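Side-chain contact in CRISPR-associated endoribonuclease Cas2 2 (Sulfolobus solfataricus, PDB 3EXC), which cuts single-stranded RNA as a magnesium-dependent endoribonuclease of the CRISPR antiviral defence system: residues A[48-51]-A[52-56]. The protein carries 2 engineered substitutions. Sequence-based numbering, arbitrary orientation.
Sequences KDLV and RVVKL
Val-51 and Lys-55 run alongside each other on one face of helix 47-57, one turn apart. Lys-55 N donates to Val-51 O at 2.9 Å, and the bond is almost straight, with 173° at the hydrogen. The same pair also meets through carbon. CG1 of Val-51 stands anti to its backbone N (chi1 172°) and thereby leans along the helix, where it rests on Lys-55 CE at 3.7 Å. The lysine chain runs extended past this methyl and bends only at its last torsion. Three more backbone bonds of the same i to i+4 kind satisfy the other carbonyls of 48-51. Val-54 N reaches Leu-50 O at 3.0 Å, and Val-53 N reaches Asp-49 O at 2.8 Å. Arg-52 N closes the series on Lys-48 O at 3.1 Å, the most bent of the four at 158°. Asp-49 and Arg-52 also extend in a common direction, but their charged groups do not form a salt bridge. OD2 of Asp-49 lies 4.1 Å from NH1 of Arg-52, far from the plane of the guanidinium, and no N-H is aimed at it. Any attraction there is probably weak. On the buried side, CD1 of Leu-50 comes within 4.4 Å of CG2 of Val-54. Leu-50 meets Ile-67 of strand 64-70 and Leu-25 of helix 15-27; Val-54 meets Val-65 and Leu-21 of the same two elements. Val-51 touches Ile-79 of the second subunit, and Val-54 its Ile-81. The arrangement is that of an amphipathic alpha-helix laid on the antiparallel sheet of a ferredoxin-like fold, here at the Cas2 dimer interface.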
loop_
_atom_site.group_PDB
_atom_site.type_symbol
_atom_site.label_atom_id
_atom_site.label_comp_id
_atom_site.label_asym_id
_atom_site.label_seq_id
_atom_site.Cartn_x
_atom_site.Cartn_y
_atom_site.Cartn_z
ATOM N N LYS A 48 10.947 -9.039 13.475
ATOM C CA LYS A 48 11.690 -10.157 12.910
ATOM C C LYS A 48 10.755 -11.300 12.511
ATOM O O LYS A 48 10.974 -11.950 11.480
ATOM C CB LYS A 48 12.753 -10.615 13.898
ATOM C CG LYS A 48 13.963 -11.262 13.240
ATOM C CD LYS A 48 14.670 -10.385 12.146
ATOM C CE LYS A 48 15.960 -11.106 11.662
ATOM N NZ LYS A 48 16.662 -11.796 12.843
ATOM N N ASP A 49 9.699 -11.499 13.309
ATOM C CA ASP A 49 8.658 -12.473 12.995
ATOM C C ASP A 49 7.800 -12.127 11.813
ATOM O O ASP A 49 7.460 -13.021 11.035
ATOM C CB ASP A 49 7.772 -12.750 14.188
ATOM C CG ASP A 49 8.391 -13.746 15.100
ATOM O OD1 ASP A 49 7.699 -14.212 16.022
ATOM O OD2 ASP A 49 9.588 -14.088 14.888
ATOM N N LEU A 50 7.444 -10.838 11.701
ATOM C CA LEU A 50 6.748 -10.296 10.543
ATOM C C LEU A 50 7.498 -10.602 9.231
ATOM O O LEU A 50 6.930 -11.158 8.292
ATOM C CB LEU A 50 6.488 -8.787 10.687
ATOM C CG LEU A 50 5.779 -8.135 9.518
ATOM C CD1 LEU A 50 4.459 -8.803 9.374
ATOM C CD2 LEU A 50 5.575 -6.645 9.784
ATOM N N VAL A 51 8.773 -10.262 9.173
ATOM C CA VAL A 51 9.536 -10.505 7.982
ATOM C C VAL A 51 9.618 -11.995 7.684
ATOM O O VAL A 51 9.428 -12.389 6.527
ATOM C CB VAL A 51 10.923 -9.844 8.083
ATOM C CG1 VAL A 51 11.829 -10.241 6.940
ATOM C CG2 VAL A 51 10.769 -8.309 8.131
ATOM N N ARG A 52 9.863 -12.823 8.704
ATOM C CA ARG A 52 9.957 -14.276 8.501
ATOM C C ARG A 52 8.617 -14.783 7.953
ATOM O O ARG A 52 8.568 -15.486 6.959
ATOM C CB ARG A 52 10.374 -14.995 9.787
ATOM C CG ARG A 52 11.559 -16.000 9.636
ATOM C CD ARG A 52 11.395 -17.284 10.513
ATOM N NE ARG A 52 10.418 -17.203 11.651
ATOM C CZ ARG A 52 10.262 -18.149 12.612
ATOM N NH1 ARG A 52 9.361 -17.967 13.576
ATOM N NH2 ARG A 52 11.006 -19.285 12.616
ATOM N N VAL A 53 7.505 -14.379 8.532
ATOM C CA VAL A 53 6.208 -14.802 8.008
ATOM C C VAL A 53 6.003 -14.463 6.546
ATOM O O VAL A 53 5.602 -15.312 5.741
ATOM C CB VAL A 53 5.075 -14.149 8.808
ATOM C CG1 VAL A 53 3.716 -14.073 8.007
ATOM C CG2 VAL A 53 4.952 -14.804 10.172
ATOM N N VAL A 54 6.250 -13.211 6.186
ATOM C CA VAL A 54 6.050 -12.819 4.832
ATOM C C VAL A 54 6.944 -13.646 3.928
ATOM O O VAL A 54 6.480 -14.209 2.968
ATOM C CB VAL A 54 6.327 -11.309 4.674
ATOM C CG1 VAL A 54 6.368 -10.957 3.204
ATOM C CG2 VAL A 54 5.261 -10.485 5.409
ATOM N N LYS A 55 8.234 -13.741 4.242
ATOM C CA LYS A 55 9.168 -14.506 3.362
ATOM C C LYS A 55 8.764 -15.994 3.147
ATOM O O LYS A 55 8.945 -16.562 2.043
ATOM C CB LYS A 55 10.616 -14.460 3.873
ATOM C CG LYS A 55 11.334 -13.099 3.819
ATOM C CD LYS A 55 12.813 -13.265 4.279
ATOM C CE LYS A 55 13.533 -11.917 4.173
ATOM N NZ LYS A 55 14.020 -11.560 2.768
ATOM N N LEU A 56 8.220 -16.615 4.191
ATOM C CA LEU A 56 7.903 -18.041 4.134
ATOM C C LEU A 56 6.669 -18.235 3.271
ATOM O O LEU A 56 6.552 -19.254 2.592
ATOM C CB LEU A 56 7.705 -18.596 5.531
ATOM C CG LEU A 56 8.927 -18.700 6.472
ATOM C CD1 LEU A 56 8.609 -19.149 7.899
ATOM C CD2 LEU A 56 9.983 -19.651 5.952
#